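Enoyl-CoA hydratase, EchA12_1 (Mycobacterium marinum M, PDB 3QRE) probably catalyses the reversible addition of water to the double bond of 2-enoyl-CoA thioesters in fatty acid metabolism, as enoyl-CoA hydratases of the crotonase family do. Local coordinates at residues V31-T36 and I66-A71; F45-R50 and G55-A60; P122-T127 and I178-P183; T147-L150 and V154-A157. All blocks are in the same frame, centred on the assembly; numbering follows the deposited sequence.

Contact 1 of 4, residues V31-T36 and I66-A71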
loop_
_atom_site.group_PDB
_atom_site.type_symbol
_atom_site.label_atom_id
_atom_site.label_comp_id
_atom_site.label_asym_id
_atom_site.label_seq_id
_atom_site.Cartn_x
_atom_site.Cartn_y
_atom_site.Cartn_z
ATOM N N VAL A 31 23.379 -21.989 12.786
ATOM C CA VAL A 31 23.461 -20.765 11.993
ATOM C C VAL A 31 24.932 -20.424 11.718
ATOM O O VAL A 31 25.728 -20.314 12.649
ATOM C CB VAL A 31 22.741 -19.571 12.722
ATOM C CG1 VAL A 31 22.895 -18.277 11.952
ATOM C CG2 VAL A 31 21.276 -19.868 12.939
ATOM N N LEU A 32 25.288 -20.258 10.447
ATOM C CA LEU A 32 26.644 -19.850 10.076
ATOM C C LEU A 32 26.790 -18.334 10.004
ATOM O O LEU A 32 25.847 -17.610 9.634
ATOM C CB LEU A 32 27.041 -20.451 8.727
ATOM C CG LEU A 32 26.847 -21.958 8.574
ATOM C CD1 LEU A 32 27.043 -22.362 7.123
ATOM C CD2 LEU A 32 27.801 -22.727 9.518
ATOM N N TYR A 33 27.992 -17.866 10.340
ATOM C CA TYR A 33 28.304 -16.456 10.341
ATOM C C TYR A 33 29.584 -16.152 9.536
ATOM O O TYR A 33 30.644 -16.716 9.780
ATOM C CB TYR A 33 28.450 -15.986 11.782
ATOM C CG TYR A 33 28.738 -14.513 11.929
ATOM C CD1 TYR A 33 27.721 -13.633 12.278
ATOM C CD2 TYR A 33 30.035 -13.996 11.729
ATOM C CE1 TYR A 33 27.958 -12.267 12.431
ATOM C CE2 TYR A 33 30.286 -12.620 11.869
ATOM C CZ TYR A 33 29.227 -11.760 12.221
ATOM O OH TYR A 33 29.410 -10.407 12.391
ATOM N N GLU A 34 29.483 -15.220 8.601
ATOM C CA GLU A 34 30.619 -14.854 7.772
ATOM C C GLU A 34 30.616 -13.354 7.470
ATOM O O GLU A 34 29.578 -12.783 7.138
ATOM C CB GLU A 34 30.593 -15.678 6.485
ATOM C CG GLU A 34 31.595 -15.264 5.426
ATOM C CD GLU A 34 31.395 -16.008 4.106
ATOM O OE1 GLU A 34 30.758 -17.096 4.097
ATOM O OE2 GLU A 34 31.879 -15.497 3.071
ATOM N N ALA A 35 31.781 -12.725 7.591
ATOM C CA ALA A 35 31.926 -11.295 7.302
ATOM C C ALA A 35 32.729 -11.034 6.010
ATOM O O ALA A 35 33.846 -11.540 5.860
ATOM C CB ALA A 35 32.574 -10.604 8.495
ATOM N N THR A 36 32.172 -10.255 5.080
ATOM C CA THR A 36 32.907 -9.884 3.862
ATOM C C THR A 36 33.920 -8.747 4.163
ATOM O O THR A 36 33.809 -8.069 5.211
ATOM C CB THR A 36 31.976 -9.478 2.669
ATOM O OG1 THR A 36 31.270 -8.270 2.978
ATOM C CG2 THR A 36 30.992 -10.572 2.334
ATOM N N ILE A 66 22.984 -12.324 14.902
ATOM C CA ILE A 66 22.517 -10.915 14.867
ATOM C C ILE A 66 23.194 -10.022 15.913
ATOM O O ILE A 66 23.683 -8.940 15.582
ATOM C CB ILE A 66 20.973 -10.784 15.041
ATOM C CG1 ILE A 66 20.215 -11.329 13.824
ATOM C CG2 ILE A 66 20.569 -9.336 15.334
ATOM C CD1 ILE A 66 20.422 -10.581 12.516
ATOM N N ASP A 67 23.220 -10.469 17.169
ATOM C CA ASP A 67 23.902 -9.726 18.238
ATOM C C ASP A 67 25.343 -9.433 17.874
ATOM O O ASP A 67 25.819 -8.312 18.067
ATOM C CB ASP A 67 23.820 -10.450 19.586
ATOM C CG ASP A 67 22.407 -10.408 20.188
ATOM O OD1 ASP A 67 21.509 -9.786 19.556
ATOM O OD2 ASP A 67 22.198 -10.988 21.284
ATOM N N ARG A 68 26.021 -10.422 17.311
ATOM C CA ARG A 68 27.426 -10.261 16.933
ATOM C C ARG A 68 27.638 -9.226 15.815
ATOM O O ARG A 68 28.494 -8.345 15.932
ATOM C CB ARG A 68 28.039 -11.625 16.585
ATOM C CG ARG A 68 29.475 -11.561 16.120
ATOM C CD ARG A 68 29.954 -12.953 15.738
ATOM N NE ARG A 68 31.277 -12.935 15.109
ATOM C CZ ARG A 68 31.881 -14.020 14.616
ATOM N NH1 ARG A 68 31.271 -15.206 14.667
ATOM N NH2 ARG A 68 33.086 -13.919 14.067
ATOM N N ALA A 69 26.862 -9.328 14.739
ATOM C CA ALA A 69 26.862 -8.296 13.686
ATOM C C ALA A 69 26.545 -6.903 14.244
ATOM O O ALA A 69 27.222 -5.928 13.921
ATOM C CB ALA A 69 25.877 -8.664 12.614
ATOM N N GLU A 70 25.498 -6.826 15.071
ATOM C CA GLU A 70 25.043 -5.585 15.686
ATOM C C GLU A 70 26.123 -4.946 16.562
ATOM O O GLU A 70 26.313 -3.726 16.504
ATOM C CB GLU A 70 23.721 -5.813 16.446
ATOM C CG GLU A 70 23.029 -4.576 16.992
ATOM C CD GLU A 70 22.367 -3.664 15.927
ATOM O OE1 GLU A 70 22.536 -3.883 14.700
ATOM O OE2 GLU A 70 21.666 -2.708 16.355
ATOM N N ALA A 71 26.876 -5.764 17.304
ATOM C CA ALA A 71 27.929 -5.260 18.208
ATOM C C ALA A 71 29.265 -4.920 17.538
ATOM O O ALA A 71 30.066 -4.173 18.107
ATOM C CB ALA A 71 28.159 -6.236 19.379
#
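Tyr33 and Arg68 meet by stacking. The guanidinium of Arg68 lies flat on one face of the Tyr33 ring, with the two centres 3.9 Å apart and the planes at 13°, the near-parallel geometry of a cation-pi stack. The overlap is offset toward one side of the ring: Arg68 NE comes to 3.4 Å from Tyr33 CE2, while NH1 and CZ sit against CD2. A CH-pi contact continues the same face, since Arg68 CD stands 3.8 Å from the ring centroid and only 11° off its normal. The arginine chain is extended from CG to NE, which lets methylene and guanidinium lie along the ring together.

In the crotonase fold this joins strand 31-35, an outermost strand of the six-stranded sheet within the chain, to the end of helix 56-71. The strand pairs through backbone bonds with strand 40-45, and Tyr33 also touches Ala41 there.

Van der Waals packing makes up the rest. With CG anti to the backbone N (chi1 -178°), Tyr33 reaches to the helix, its hydroxyl end against Ala69, where OH comes to 3.6 Å from Ala69 CA. The apolar part is Tyr33 CE1, 4.2 Å from Ala69 CB. Ala69 itself is buried and packs on Ala41 and Ile78.

Contact 2 of 4, residues F45-R50 and G55-A60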
loop_
_atom_site.group_PDB
_atom_site.type_symbol
_atom_site.label_atom_id
_atom_site.label_comp_id
_atom_site.label_asym_id
_atom_site.label_seq_id
_atom_site.Cartn_x
_atom_site.Cartn_y
_atom_site.Cartn_z
ATOM N N PHE A 45 21.014 -19.796 7.726
ATOM C CA PHE A 45 20.336 -20.941 8.354
ATOM C C PHE A 45 20.927 -22.233 7.789
ATOM O O PHE A 45 20.974 -22.431 6.569
ATOM C CB PHE A 45 18.815 -20.919 8.144
ATOM C CG PHE A 45 18.129 -19.682 8.682
ATOM C CD1 PHE A 45 18.336 -19.257 9.995
ATOM C CD2 PHE A 45 17.267 -18.954 7.868
ATOM C CE1 PHE A 45 17.700 -18.139 10.484
ATOM C CE2 PHE A 45 16.627 -17.823 8.341
ATOM C CZ PHE A 45 16.842 -17.415 9.659
ATOM N N ASN A 46 21.378 -23.101 8.690
ATOM C CA ASN A 46 22.165 -24.276 8.325
ATOM C C ASN A 46 21.566 -25.585 8.817
ATOM O O ASN A 46 22.258 -26.429 9.376
ATOM C CB ASN A 46 23.613 -24.130 8.826
ATOM C CG ASN A 46 24.528 -25.224 8.291
ATOM O OD1 ASN A 46 24.407 -25.642 7.137
ATOM N ND2 ASN A 46 25.444 -25.693 9.128
ATOM N N ARG A 47 20.268 -25.740 8.608
ATOM C CA ARG A 47 19.589 -27.009 8.820
ATOM C C ARG A 47 18.841 -27.376 7.549
ATOM O O ARG A 47 17.623 -27.539 7.568
ATOM C CB ARG A 47 18.621 -26.895 9.997
ATOM C CG ARG A 47 19.303 -26.675 11.339
ATOM C CD ARG A 47 20.211 -27.874 11.697
ATOM N NE ARG A 47 20.612 -27.836 13.098
ATOM C CZ ARG A 47 21.865 -27.702 13.523
ATOM N NH1 ARG A 47 22.870 -27.609 12.653
ATOM N NH2 ARG A 47 22.108 -27.669 14.834
ATOM N N ALA A 48 19.582 -27.504 6.447
ATOM C CA ALA A 48 18.986 -27.741 5.129
ATOM C C ALA A 48 18.134 -29.004 5.070
ATOM O O ALA A 48 17.076 -28.982 4.434
ATOM C CB ALA A 48 20.043 -27.754 4.036
ATOM N N ASP A 49 18.566 -30.079 5.747
ATOM C CA ASP A 49 17.803 -31.345 5.785
ATOM C C ASP A 49 16.322 -31.137 6.141
ATOM O O ASP A 49 15.472 -31.879 5.649
ATOM C CB ASP A 49 18.442 -32.394 6.713
ATOM N N ARG A 50 15.996 -30.138 6.966
ATOM C CA ARG A 50 14.573 -29.874 7.280
ATOM C C ARG A 50 14.058 -28.552 6.686
ATOM O O ARG A 50 13.182 -27.902 7.256
ATOM C CB ARG A 50 14.301 -29.947 8.792
ATOM C CG ARG A 50 15.280 -29.135 9.642
ATOM C CD ARG A 50 14.619 -28.564 10.885
ATOM N NE ARG A 50 15.614 -27.909 11.739
ATOM C CZ ARG A 50 15.338 -27.113 12.769
ATOM N NH1 ARG A 50 14.082 -26.838 13.089
ATOM N NH2 ARG A 50 16.319 -26.582 13.478
ATOM N N GLY A 55 13.315 -23.573 14.917
ATOM C CA GLY A 55 13.519 -24.409 16.091
ATOM C C GLY A 55 14.511 -23.722 17.010
ATOM O O GLY A 55 15.195 -22.765 16.592
ATOM N N PRO A 56 14.599 -24.201 18.266
ATOM C CA PRO A 56 15.364 -23.511 19.297
ATOM C C PRO A 56 16.840 -23.395 18.955
ATOM O O PRO A 56 17.460 -22.392 19.307
ATOM C CB PRO A 56 15.146 -24.378 20.546
ATOM C CG PRO A 56 14.622 -25.662 20.056
ATOM C CD PRO A 56 13.878 -25.367 18.809
ATOM N N ASP A 57 17.386 -24.398 18.273
ATOM C CA ASP A 57 18.770 -24.330 17.778
ATOM C C ASP A 57 18.941 -23.181 16.784
ATOM O O ASP A 57 19.905 -22.416 16.859
ATOM C CB ASP A 57 19.253 -25.668 17.163
ATOM C CG ASP A 57 18.347 -26.173 16.008
ATOM O OD1 ASP A 57 18.806 -27.007 15.197
ATOM O OD2 ASP A 57 17.169 -25.764 15.920
ATOM N N LEU A 58 17.983 -23.071 15.872
ATOM C CA LEU A 58 18.013 -22.076 14.820
ATOM C C LEU A 58 17.806 -20.682 15.398
ATOM O O LEU A 58 18.483 -19.749 14.996
ATOM C CB LEU A 58 16.950 -22.383 13.780
ATOM C CG LEU A 58 17.394 -21.936 12.392
ATOM C CD1 LEU A 58 18.472 -22.906 11.832
ATOM C CD2 LEU A 58 16.201 -21.846 11.479
ATOM N N ALA A 59 16.894 -20.573 16.362
ATOM C CA ALA A 59 16.638 -19.334 17.055
ATOM C C ALA A 59 17.887 -18.826 17.770
ATOM O O ALA A 59 18.337 -17.690 17.501
ATOM C CB ALA A 59 15.451 -19.473 18.037
ATOM N N ALA A 60 18.460 -19.659 18.642
ATOM C CA ALA A 60 19.662 -19.290 19.394
ATOM C C ALA A 60 20.847 -18.910 18.492
ATOM O O ALA A 60 21.626 -17.988 18.805
ATOM C CB ALA A 60 20.055 -20.388 20.392
#
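The start of helix 56-71, with Gly55 at its N-cap position, is tied to the loop that leaves strand 40-45 by a salt-bridge network of Arg47, Arg50 and Asp57. Arg47 takes OD1 of the carboxylate and Arg50 takes OD2, both side chains coming from the direction opposite to the aspartate. Arg47 NE donates to Asp57 OD1 at 2.9 Å with an N-H...O angle of 147°, meeting the oxygen nearly along its C-O direction, although OD1 is tilted out of the guanidinium plane. A weak second bond runs from Arg47 NH2 to the same oxygen. Arg50 NH2 reaches Asp57 OD2 at 2.7 Å; this bond is weak in angle, but the guanidinium and carboxylate planes lie only 17° apart. Asp57 CG stands between its backbone N and carbonyl carbon (chi1 57°), which also brings OD2 to 2.8 Å from Leu58 N in a weak bond.

Beside the charges is an apolar patch. Leu58 CD2 lies 3.7 Å from CD1 of the Phe45 ring, the two side chains crossing at about a right angle, and Leu58 CD1 packs 3.9 Å from Arg47 CG.

Arg47 NH1 has a further partner in the carbonyl of Gln28, and Arg47 N is bonded to Asn52. With two guanidinium groups and a helix amide gathered round it, the Asp57 carboxylate is probably stabilised in its charged form, and the first turn of the helix would probably add to this.

Contact 3 of 4, residues P122-T127 and I178-P183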
loop_
_atom_site.group_PDB
_atom_site.type_symbol
_atom_site.label_atom_id
_atom_site.label_comp_id
_atom_site.label_asym_id
_atom_site.label_seq_id
_atom_site.Cartn_x
_atom_site.Cartn_y
_atom_site.Cartn_z
ATOM N N PRO A 122 10.942 -10.608 20.899
ATOM C CA PRO A 122 9.740 -10.369 20.061
ATOM C C PRO A 122 9.947 -10.639 18.549
ATOM O O PRO A 122 11.052 -10.530 18.035
ATOM C CB PRO A 122 9.364 -8.901 20.360
ATOM C CG PRO A 122 10.609 -8.255 20.892
ATOM C CD PRO A 122 11.436 -9.372 21.558
ATOM N N PRO A 123 8.882 -11.028 17.845
ATOM C CA PRO A 123 8.940 -11.350 16.407
ATOM C C PRO A 123 9.659 -10.296 15.524
ATOM O O PRO A 123 10.342 -10.658 14.533
ATOM C CB PRO A 123 7.457 -11.413 16.020
ATOM C CG PRO A 123 6.735 -11.841 17.330
ATOM C CD PRO A 123 7.519 -11.175 18.417
ATOM N N HIS A 124 9.525 -9.020 15.911
ATOM C CA HIS A 124 9.958 -7.895 15.086
ATOM C C HIS A 124 11.250 -7.223 15.575
ATOM O O HIS A 124 11.523 -6.071 15.240
ATOM C CB HIS A 124 8.844 -6.847 15.041
ATOM C CG HIS A 124 8.598 -6.194 16.353
ATOM N ND1 HIS A 124 8.555 -6.906 17.534
ATOM C CD2 HIS A 124 8.368 -4.901 16.683
ATOM C CE1 HIS A 124 8.300 -6.083 18.536
ATOM N NE2 HIS A 124 8.190 -4.859 18.050
ATOM N N PHE A 125 12.044 -7.936 16.359
ATOM C CA PHE A 125 13.223 -7.312 16.952
ATOM C C PHE A 125 14.247 -6.849 15.890
ATOM O O PHE A 125 14.962 -5.873 16.089
ATOM C CB PHE A 125 13.859 -8.243 18.003
ATOM C CG PHE A 125 14.990 -9.048 17.480
ATOM C CD1 PHE A 125 16.316 -8.643 17.715
ATOM C CD2 PHE A 125 14.751 -10.196 16.753
ATOM C CE1 PHE A 125 17.389 -9.384 17.206
ATOM C CE2 PHE A 125 15.803 -10.946 16.258
ATOM C CZ PHE A 125 17.138 -10.529 16.471
ATOM N N VAL A 126 14.291 -7.535 14.752
ATOM C CA VAL A 126 15.109 -7.091 13.605
ATOM C C VAL A 126 14.804 -5.658 13.142
ATOM O O VAL A 126 15.724 -4.915 12.713
ATOM C CB VAL A 126 15.060 -8.122 12.459
ATOM C CG1 VAL A 126 15.458 -7.525 11.160
ATOM C CG2 VAL A 126 15.987 -9.298 12.784
ATOM N N THR A 127 13.539 -5.252 13.267
ATOM C CA THR A 127 13.149 -3.895 12.920
ATOM C C THR A 127 13.710 -2.858 13.877
ATOM O O THR A 127 13.683 -1.679 13.574
ATOM C CB THR A 127 11.608 -3.688 12.833
ATOM O OG1 THR A 127 11.053 -3.583 14.151
ATOM C CG2 THR A 127 10.904 -4.804 12.039
ATOM N N ILE A 178 3.021 -11.941 12.294
ATOM C CA ILE A 178 2.555 -11.851 10.906
ATOM C C ILE A 178 1.270 -10.995 10.745
ATOM O O ILE A 178 1.084 -10.312 9.729
ATOM C CB ILE A 178 2.280 -13.262 10.337
ATOM C CG1 ILE A 178 2.141 -13.224 8.815
ATOM C CG2 ILE A 178 0.991 -13.882 10.997
ATOM C CD1 ILE A 178 3.426 -12.861 8.087
ATOM N N SER A 179 0.381 -11.007 11.732
ATOM C CA SER A 179 -0.880 -10.271 11.553
ATOM C C SER A 179 -0.639 -8.770 11.729
ATOM O O SER A 179 -1.482 -7.956 11.378
ATOM C CB SER A 179 -1.939 -10.765 12.514
ATOM O OG SER A 179 -1.604 -10.322 13.814
ATOM N N TRP A 180 0.537 -8.431 12.250
ATOM C CA TRP A 180 1.014 -7.057 12.345
ATOM C C TRP A 180 1.754 -6.647 11.051
ATOM O O TRP A 180 1.323 -5.713 10.358
ATOM C CB TRP A 180 1.935 -6.933 13.564
ATOM C CG TRP A 180 2.513 -5.577 13.790
ATOM C CD1 TRP A 180 1.852 -4.480 14.298
ATOM C CD2 TRP A 180 3.879 -5.154 13.567
ATOM N NE1 TRP A 180 2.721 -3.412 14.391
ATOM C CE2 TRP A 180 3.965 -3.795 13.958
ATOM C CE3 TRP A 180 5.026 -5.785 13.073
ATOM C CZ2 TRP A 180 5.156 -3.059 13.875
ATOM C CZ3 TRP A 180 6.218 -5.045 12.991
ATOM C CH2 TRP A 180 6.268 -3.705 13.402
ATOM N N ILE A 181 2.851 -7.344 10.721
ATOM C CA ILE A 181 3.688 -6.948 9.587
ATOM C C ILE A 181 3.010 -7.093 8.213
ATOM O O ILE A 181 3.086 -6.191 7.376
ATOM C CB ILE A 181 5.107 -7.658 9.638
ATOM C CG1 ILE A 181 6.106 -6.988 8.664
ATOM C CG2 ILE A 181 5.002 -9.220 9.508
ATOM C CD1 ILE A 181 6.286 -5.464 8.972
ATOM N N LEU A 182 2.324 -8.207 7.969
ATOM C CA LEU A 182 1.725 -8.457 6.652
ATOM C C LEU A 182 0.821 -7.340 6.136
ATOM O O LEU A 182 1.070 -6.834 5.026
ATOM C CB LEU A 182 1.008 -9.812 6.593
ATOM C CG LEU A 182 0.606 -10.329 5.199
ATOM C CD1 LEU A 182 1.759 -10.153 4.166
ATOM C CD2 LEU A 182 0.110 -11.800 5.273
ATOM N N PRO A 183 -0.236 -6.954 6.906
ATOM C CA PRO A 183 -1.058 -5.886 6.341
ATOM C C PRO A 183 -0.328 -4.530 6.236
ATOM O O PRO A 183 -0.640 -3.738 5.336
ATOM C CB PRO A 183 -2.283 -5.815 7.285
ATOM C CG PRO A 183 -1.837 -6.419 8.554
ATOM C CD PRO A 183 -0.754 -7.419 8.208
#
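His124 meets Trp180 where the loop before strand 133-137 packs on helix 178-185 of the crotonase fold. Residues Pro122 to Phe125 form a type I beta turn, with Phe125 N bonded to Pro122 O, and the backbone then enters a 3-10 segment.

Followed outward, the histidine makes its first contact at CB, which lies 3.8 Å from Trp180 CZ3. CG stands between the backbone N and the carbonyl carbon (chi1 67°), and the imidazole rises from the indole plane with its CG-CD2 edge lowest and CE1 farthest. Farther out, His124 CD2 comes to 4.1 Å from Trp180 CH2. The edge of the imidazole is turned toward the face of the six-membered ring in a T-shaped pair, with centroids 5.3 Å apart and planes at 72°. At the tip, His124 NE2 gives a weak hydrogen bond to the carbonyl of Thr253, a residue that Trp180 also touches.

From the other side of the contact, Trp180 CG is anti to the backbone N (chi1 180°), and the indole extends from the helix with its benzo edge leading. The pair belongs to a larger aromatic cluster: Phe176 stacks on His124 and meets Trp180 edge-to-face, while Trp188 of the third subunit also meets the Trp180 ring. The contact therefore adjoins a subunit interface of the trimeric assembly.

The backbone carbonyl of His124 accepts two bonds from one residue: Thr127 N at 2.9 Å from His124 O, and Thr127 OG1 at 2.8 Å from the same oxygen, this hydroxyl lying in the carbonyl plane.

Contact 4 of 4, residues T147-L150 and V154-A157; sequences TQAL and VRFA
Arg155 points from its strand toward the helix and bends so that NH1 meets Ala149 O, its side chain crossing that of Leu150 at about a right angle. Leu150 CD2 touches the bend of the arginine, 3.8 Å from both Arg155 NE and Arg155 CD. The bend itself is at chi3 (-67°), and it swings the guanidinium toward the carbonyl of Ala149.

There Arg155 NH1 donates to Ala149 O at 3.0 Å, with an N-H...O angle of 151°. The nitrogen is tilted 22° from the carbonyl plane, so it approaches somewhat from above, and the oxygen lies near the guanidinium edge. Arg155 CD is also close to that oxygen, at 3.3 Å, while Ala149 CB packs 4.2 Å from Arg155 CD.

The two segments are the end of helix 144-151 and the start of strand 154-158, a short helix-to-strand connection that returns the chain to the central sheet of the crotonase fold. Arg155 NH1 also bonds the carbonyl of Cys152 in that connection, and NE bonds the carbonyl of Leu211. A buried guanidinium is thus met by backbone oxygens from the helix, its connecting turn and a more distant loop. Ala189 of the third subunit packs against Arg155.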
loop_
_atom_site.group_PDB
_atom_site.type_symbol
_atom_site.label_atom_id
_atom_site.label_comp_id
_atom_site.label_asym_id
_atom_site.label_seq_id
_atom_site.Cartn_x
_atom_site.Cartn_y
_atom_site.Cartn_z
ATOM N N THR A 147 7.254 -14.648 8.331
ATOM C CA THR A 147 7.320 -13.584 9.328
ATOM C C THR A 147 8.733 -13.007 9.467
ATOM O O THR A 147 8.904 -11.781 9.380
ATOM C CB THR A 147 6.741 -14.036 10.668
ATOM O OG1 THR A 147 5.427 -14.531 10.431
ATOM C CG2 THR A 147 6.650 -12.869 11.648
ATOM N N GLN A 148 9.738 -13.867 9.642
ATOM C CA GLN A 148 11.109 -13.385 9.754
ATOM C C GLN A 148 11.610 -12.622 8.517
ATOM O O GLN A 148 12.308 -11.622 8.674
ATOM C CB GLN A 148 12.101 -14.507 10.077
ATOM C CG GLN A 148 12.451 -14.606 11.566
ATOM C CD GLN A 148 13.111 -13.346 12.187
ATOM O OE1 GLN A 148 13.413 -12.321 11.532
ATOM N NE2 GLN A 148 13.317 -13.434 13.480
ATOM N N ALA A 149 11.278 -13.118 7.319
ATOM C CA ALA A 149 11.651 -12.458 6.062
ATOM C C ALA A 149 11.058 -11.074 6.027
ATOM O O ALA A 149 11.764 -10.117 5.734
ATOM C CB ALA A 149 11.197 -13.274 4.833
ATOM N N LEU A 150 9.771 -10.966 6.392
ATOM C CA LEU A 150 9.055 -9.690 6.319
ATOM C C LEU A 150 9.503 -8.688 7.360
ATOM O O LEU A 150 9.277 -7.490 7.180
ATOM C CB LEU A 150 7.541 -9.908 6.417
ATOM C CG LEU A 150 6.857 -10.741 5.323
ATOM C CD1 LEU A 150 5.351 -10.652 5.492
ATOM C CD2 LEU A 150 7.264 -10.298 3.903
ATOM N N VAL A 154 14.852 -5.317 3.644
ATOM C CA VAL A 154 14.742 -5.498 2.190
ATOM C C VAL A 154 14.834 -6.971 1.856
ATOM O O VAL A 154 15.628 -7.708 2.472
ATOM C CB VAL A 154 15.833 -4.697 1.423
ATOM C CG1 VAL A 154 15.647 -4.831 -0.066
ATOM C CG2 VAL A 154 15.797 -3.210 1.811
ATOM N N ARG A 155 14.004 -7.399 0.899
ATOM C CA ARG A 155 13.952 -8.793 0.461
ATOM C C ARG A 155 14.242 -8.983 -1.044
ATOM O O ARG A 155 13.621 -8.341 -1.907
ATOM C CB ARG A 155 12.585 -9.393 0.792
ATOM C CG ARG A 155 12.336 -9.684 2.290
ATOM C CD ARG A 155 10.823 -9.709 2.614
ATOM N NE ARG A 155 10.207 -8.380 2.450
ATOM C CZ ARG A 155 10.411 -7.355 3.273
ATOM N NH1 ARG A 155 11.176 -7.487 4.354
ATOM N NH2 ARG A 155 9.843 -6.198 3.027
ATOM N N PHE A 156 15.177 -9.887 -1.342
ATOM C CA PHE A 156 15.370 -10.413 -2.684
ATOM C C PHE A 156 14.912 -11.854 -2.675
ATOM O O PHE A 156 15.053 -12.548 -1.660
ATOM C CB PHE A 156 16.829 -10.330 -3.108
ATOM C CG PHE A 156 17.295 -8.932 -3.355
ATOM C CD1 PHE A 156 17.137 -8.353 -4.599
ATOM C CD2 PHE A 156 17.858 -8.183 -2.327
ATOM C CE1 PHE A 156 17.551 -7.052 -4.840
ATOM C CE2 PHE A 156 18.282 -6.853 -2.544
ATOM C CZ PHE A 156 18.124 -6.286 -3.809
ATOM N N ALA A 157 14.345 -12.305 -3.787
ATOM C CA ALA A 157 13.883 -13.672 -3.863
ATOM C C ALA A 157 14.359 -14.329 -5.148
ATOM O O ALA A 157 14.417 -13.681 -6.207
ATOM C CB ALA A 157 12.387 -13.717 -3.775
#

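Contacts 1 and 2 share helix 56-71, one at its end and the other at its start; their centres are 16 Å apart, and Val31 CG2 touches Leu58 O at 3.5 Å. Contacts 3 and 4 form a second pair, with centres 11 Å apart. Contact 4 falls within the chain span that contact 3 brings together, and Ile178 CB lies 3.4 Å from Thr147 OG1. Between the pairs, contact 1 reaches contact 3 through Ile66 CG2 and Phe125 CE1, 3.7 Å apart. Contacts 1 and 4 do not touch but reach the same six-stranded sheet. The centre of contact 4 is about 4 Å from the centre of the chain, that of contact 2 about 15 Å.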